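Local coordinates for clan CA, family C40, NlpC/P60 superfamily cysteine peptidase (Trichomonas vaginalis, PDB 6BIO), which probably acts as a cysteine peptidase of the NlpC/P60 type that hydrolyses bacterial peptidoglycan, at residues Leu8-Ile20 against Thr116-Ile128. Numbering follows the deposited sequence. Where two conformers were deposited one is given.
Sequences LLSASSSYQTQTI and TILDFNCDGFYRI
Y15 drives its hydroxyl into the carboxylate of D119, OH to OD2 2.7 Å, meeting the oxygen on its syn side but 31° out of the carboxylate plane. The ring crosses to the hairpin because chi1 of -169° turns CG away from the backbone N, and there it is held between two groups: C122 CB lies over one face, 4.1 Å from the ring centroid in a CH-pi contact, and Q18 NE2 sits over the other while donating to Q16 O, its OE1 taking a hydrogen bond from R67 NE. The C122 sulfur lies obliquely to the same ring. D119 is gripped further by H55 at OD1 and by water 2, which donates to OD2 and accepts from Q18 N. R127 comes from the next strand, its NH1 donating to Q18 O at 2.8 Å and its NE adding a weak bond to that oxygen; T17 CG2 covers the centre of one guanidinium face, 3.6 Å above it, while L118 CB lies toward the rim of the opposite face. Strands 114-122 and 125-130 form an antiparallel hairpin of the bacterial SH3 domain, with a classic beta bulge where L118 and D119 both face R127. Beyond it, I20 CG1 meets the edge of the F120 ring, 3.8 Å from F120 CD1, and a water links I20 N to L118 O. Packing thins toward the N-terminal end of 8-20. There S13 OG, which also accepts from Y15 N in an ST turn, reaches OD2 of the exposed D123 through water 1, and L9 touches F125 by a single methyl, CD1 to CZ 3.9 Å.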
# COMPACT_ATOMS: atom_id res chain seq x y z
N LEU A 8 -17.91 -11.50 12.49
CA LEU A 8 -17.56 -10.67 11.34
C LEU A 8 -16.49 -11.33 10.48
O LEU A 8 -16.36 -10.98 9.29
CB LEU A 8 -17.09 -9.29 11.79
CG LEU A 8 -18.09 -8.55 12.69
CD1 LEU A 8 -17.50 -7.16 13.10
CD2 LEU A 8 -19.45 -8.38 11.97
N LEU A 9 -15.72 -12.26 11.04
CA LEU A 9 -14.79 -13.06 10.26
C LEU A 9 -15.50 -14.16 9.47
O LEU A 9 -16.38 -14.84 9.99
CB LEU A 9 -13.79 -13.73 11.21
CG LEU A 9 -12.97 -12.82 12.11
CD1 LEU A 9 -12.10 -13.63 13.05
CD2 LEU A 9 -12.11 -11.87 11.24
N SER A 10 -15.07 -14.36 8.24
CA SER A 10 -15.56 -15.47 7.46
C SER A 10 -15.19 -16.78 8.12
O SER A 10 -14.15 -16.92 8.76
CB SER A 10 -14.98 -15.46 6.06
OG SER A 10 -15.56 -16.45 5.26
N ALA A 11 -16.07 -17.76 7.96
CA ALA A 11 -15.79 -19.13 8.39
C ALA A 11 -14.88 -19.87 7.42
O ALA A 11 -14.51 -21.01 7.70
CB ALA A 11 -17.11 -19.88 8.53
N SER A 12 -14.54 -19.28 6.28
CA SER A 12 -13.69 -19.94 5.32
C SER A 12 -12.59 -18.96 4.91
O SER A 12 -12.74 -17.75 5.03
CB SER A 12 -14.55 -20.41 4.14
OG SER A 12 -13.84 -21.28 3.31
N SER A 13 -11.47 -19.51 4.45
CA SER A 13 -10.41 -18.68 3.92
C SER A 13 -9.73 -19.34 2.73
O SER A 13 -9.49 -20.54 2.73
CB SER A 13 -9.34 -18.39 4.97
OG SER A 13 -8.29 -17.63 4.38
N SER A 14 -9.49 -18.54 1.69
CA SER A 14 -8.66 -18.93 0.56
C SER A 14 -7.29 -18.26 0.61
O SER A 14 -6.56 -18.31 -0.39
CB SER A 14 -9.35 -18.63 -0.77
OG SER A 14 -9.39 -17.22 -1.00
N TYR A 15 -6.92 -17.67 1.74
CA TYR A 15 -5.71 -16.86 1.82
C TYR A 15 -4.48 -17.76 1.73
O TYR A 15 -4.30 -18.65 2.57
CB TYR A 15 -5.71 -16.06 3.12
CG TYR A 15 -4.63 -14.98 3.17
CD1 TYR A 15 -3.37 -15.26 3.63
CD2 TYR A 15 -4.88 -13.71 2.73
CE1 TYR A 15 -2.37 -14.30 3.65
CE2 TYR A 15 -3.91 -12.74 2.73
CZ TYR A 15 -2.65 -13.03 3.17
OH TYR A 15 -1.70 -11.99 3.11
N GLN A 16 -3.65 -17.54 0.71
CA GLN A 16 -2.49 -18.37 0.50
C GLN A 16 -1.32 -17.90 1.34
O GLN A 16 -1.16 -16.72 1.67
CB GLN A 16 -2.14 -18.35 -0.99
CG GLN A 16 -3.23 -18.86 -1.90
CD GLN A 16 -3.63 -20.30 -1.59
OE1 GLN A 16 -2.79 -21.21 -1.57
NE2 GLN A 16 -4.92 -20.51 -1.35
N THR A 17 -0.47 -18.85 1.72
CA THR A 17 0.72 -18.54 2.50
C THR A 17 1.63 -17.59 1.74
O THR A 17 2.01 -17.85 0.58
CB THR A 17 1.44 -19.84 2.81
OG1 THR A 17 0.49 -20.77 3.33
CG2 THR A 17 2.57 -19.61 3.79
N GLN A 18 1.93 -16.46 2.39
CA GLN A 18 2.73 -15.41 1.78
C GLN A 18 3.77 -14.92 2.78
O GLN A 18 3.63 -15.10 3.98
CB GLN A 18 1.85 -14.25 1.34
CG GLN A 18 0.95 -14.62 0.21
CD GLN A 18 -0.22 -13.66 0.02
OE1 GLN A 18 -0.04 -12.51 -0.40
NE2 GLN A 18 -1.43 -14.13 0.30
N THR A 19 4.80 -14.27 2.27
CA THR A 19 5.83 -13.60 3.06
C THR A 19 5.84 -12.13 2.68
O THR A 19 5.04 -11.67 1.86
CB THR A 19 7.18 -14.28 2.89
OG1 THR A 19 7.50 -14.30 1.49
CG2 THR A 19 7.21 -15.69 3.48
N ILE A 20 6.72 -11.37 3.30
CA ILE A 20 6.81 -9.92 3.12
C ILE A 20 8.05 -9.63 2.32
O ILE A 20 9.12 -10.12 2.65
CB ILE A 20 6.91 -9.17 4.47
CG1 ILE A 20 5.71 -9.54 5.33
CG2 ILE A 20 7.00 -7.66 4.24
CD1 ILE A 20 5.78 -9.03 6.74
N THR A 116 7.56 -13.62 15.71
CA THR A 116 8.07 -12.99 14.50
C THR A 116 6.96 -12.93 13.46
O THR A 116 6.39 -13.97 13.10
CB THR A 116 9.25 -13.80 13.95
OG1 THR A 116 10.28 -13.90 14.94
CG2 THR A 116 9.81 -13.17 12.69
N ILE A 117 6.69 -11.73 12.95
CA ILE A 117 5.72 -11.55 11.87
C ILE A 117 6.34 -11.99 10.55
O ILE A 117 7.40 -11.49 10.14
CB ILE A 117 5.23 -10.09 11.81
CG1 ILE A 117 4.39 -9.74 13.04
CG2 ILE A 117 4.51 -9.80 10.47
CD1 ILE A 117 4.12 -8.28 13.25
N LEU A 118 5.59 -12.84 9.83
CA LEU A 118 5.94 -13.35 8.51
C LEU A 118 5.07 -12.79 7.41
O LEU A 118 5.51 -12.78 6.24
CB LEU A 118 5.82 -14.88 8.48
CG LEU A 118 6.64 -15.62 9.56
CD1 LEU A 118 6.43 -17.12 9.43
CD2 LEU A 118 8.09 -15.32 9.49
N ASP A 119 3.85 -12.36 7.72
CA ASP A 119 2.94 -11.76 6.74
C ASP A 119 1.99 -10.88 7.53
O ASP A 119 1.80 -11.08 8.74
CB ASP A 119 2.20 -12.82 5.91
CG ASP A 119 1.48 -12.25 4.74
OD1 ASP A 119 1.79 -11.12 4.27
OD2 ASP A 119 0.60 -12.95 4.19
N PHE A 120 1.42 -9.90 6.84
CA PHE A 120 0.59 -8.89 7.47
C PHE A 120 -0.69 -8.68 6.67
O PHE A 120 -0.77 -9.02 5.50
CB PHE A 120 1.33 -7.56 7.62
CG PHE A 120 1.60 -6.90 6.29
CD1 PHE A 120 2.61 -7.36 5.45
CD2 PHE A 120 0.82 -5.85 5.83
CE1 PHE A 120 2.82 -6.84 4.23
CE2 PHE A 120 1.04 -5.30 4.55
CZ PHE A 120 2.04 -5.79 3.77
N ASN A 121 -1.68 -8.07 7.30
CA ASN A 121 -2.94 -7.71 6.64
C ASN A 121 -3.63 -8.93 6.08
O ASN A 121 -4.27 -8.89 5.04
CB ASN A 121 -2.75 -6.63 5.57
CG ASN A 121 -4.04 -5.99 5.12
OD1 ASN A 121 -5.01 -5.92 5.86
ND2 ASN A 121 -4.03 -5.45 3.91
N CYS A 122 -3.54 -10.04 6.85
CA CYS A 122 -4.13 -11.31 6.42
C CYS A 122 -5.58 -11.41 6.91
O CYS A 122 -5.90 -12.18 7.80
CB CYS A 122 -3.31 -12.49 6.94
SG CYS A 122 -1.52 -12.29 6.87
N ASP A 123 -6.43 -10.57 6.34
CA ASP A 123 -7.86 -10.60 6.64
C ASP A 123 -8.14 -10.54 8.14
O ASP A 123 -8.98 -11.30 8.66
CB ASP A 123 -8.52 -11.82 6.01
CG ASP A 123 -8.36 -11.84 4.50
OD1 ASP A 123 -8.17 -10.79 3.88
OD2 ASP A 123 -8.37 -12.92 3.93
N GLY A 124 -7.45 -9.64 8.83
CA GLY A 124 -7.65 -9.44 10.26
C GLY A 124 -6.64 -10.15 11.13
O GLY A 124 -6.75 -10.05 12.36
N PHE A 125 -5.61 -10.76 10.53
CA PHE A 125 -4.60 -11.56 11.21
C PHE A 125 -3.21 -11.18 10.70
O PHE A 125 -3.07 -10.72 9.57
CB PHE A 125 -4.78 -13.07 10.95
CG PHE A 125 -6.07 -13.66 11.49
CD1 PHE A 125 -7.28 -13.47 10.82
CD2 PHE A 125 -6.05 -14.52 12.59
CE1 PHE A 125 -8.44 -14.07 11.30
CE2 PHE A 125 -7.21 -15.09 13.07
CZ PHE A 125 -8.41 -14.87 12.41
N TYR A 126 -2.17 -11.43 11.51
CA TYR A 126 -0.80 -11.58 11.03
C TYR A 126 -0.52 -13.07 10.89
O TYR A 126 -1.08 -13.89 11.64
CB TYR A 126 0.23 -11.00 12.02
CG TYR A 126 0.23 -9.49 12.16
CD1 TYR A 126 0.94 -8.69 11.26
CD2 TYR A 126 -0.48 -8.86 13.16
CE1 TYR A 126 0.94 -7.34 11.36
CE2 TYR A 126 -0.46 -7.48 13.29
CZ TYR A 126 0.25 -6.73 12.39
OH TYR A 126 0.30 -5.37 12.44
N ARG A 127 0.43 -13.41 10.04
CA ARG A 127 1.00 -14.74 10.07
C ARG A 127 2.30 -14.63 10.83
O ARG A 127 3.10 -13.73 10.56
CB ARG A 127 1.24 -15.31 8.68
CG ARG A 127 1.51 -16.82 8.72
CD ARG A 127 1.54 -17.49 7.34
NE ARG A 127 2.62 -17.03 6.51
CZ ARG A 127 3.83 -17.60 6.46
NH1 ARG A 127 4.76 -17.08 5.68
NH2 ARG A 127 4.11 -18.66 7.21
N ILE A 128 2.50 -15.53 11.81
CA ILE A 128 3.64 -15.44 12.72
C ILE A 128 4.30 -16.79 12.92
O ILE A 128 3.74 -17.85 12.63
CB ILE A 128 3.30 -14.83 14.11
CG1 ILE A 128 2.34 -15.74 14.89
CG2 ILE A 128 2.75 -13.44 14.00
CD1 ILE A 128 2.31 -15.49 16.37
O HOH W 1 -9.22 -15.19 5.06
O HOH W 2 0.65 -15.68 4.89
O HOH W 3 8.17 -12.69 5.64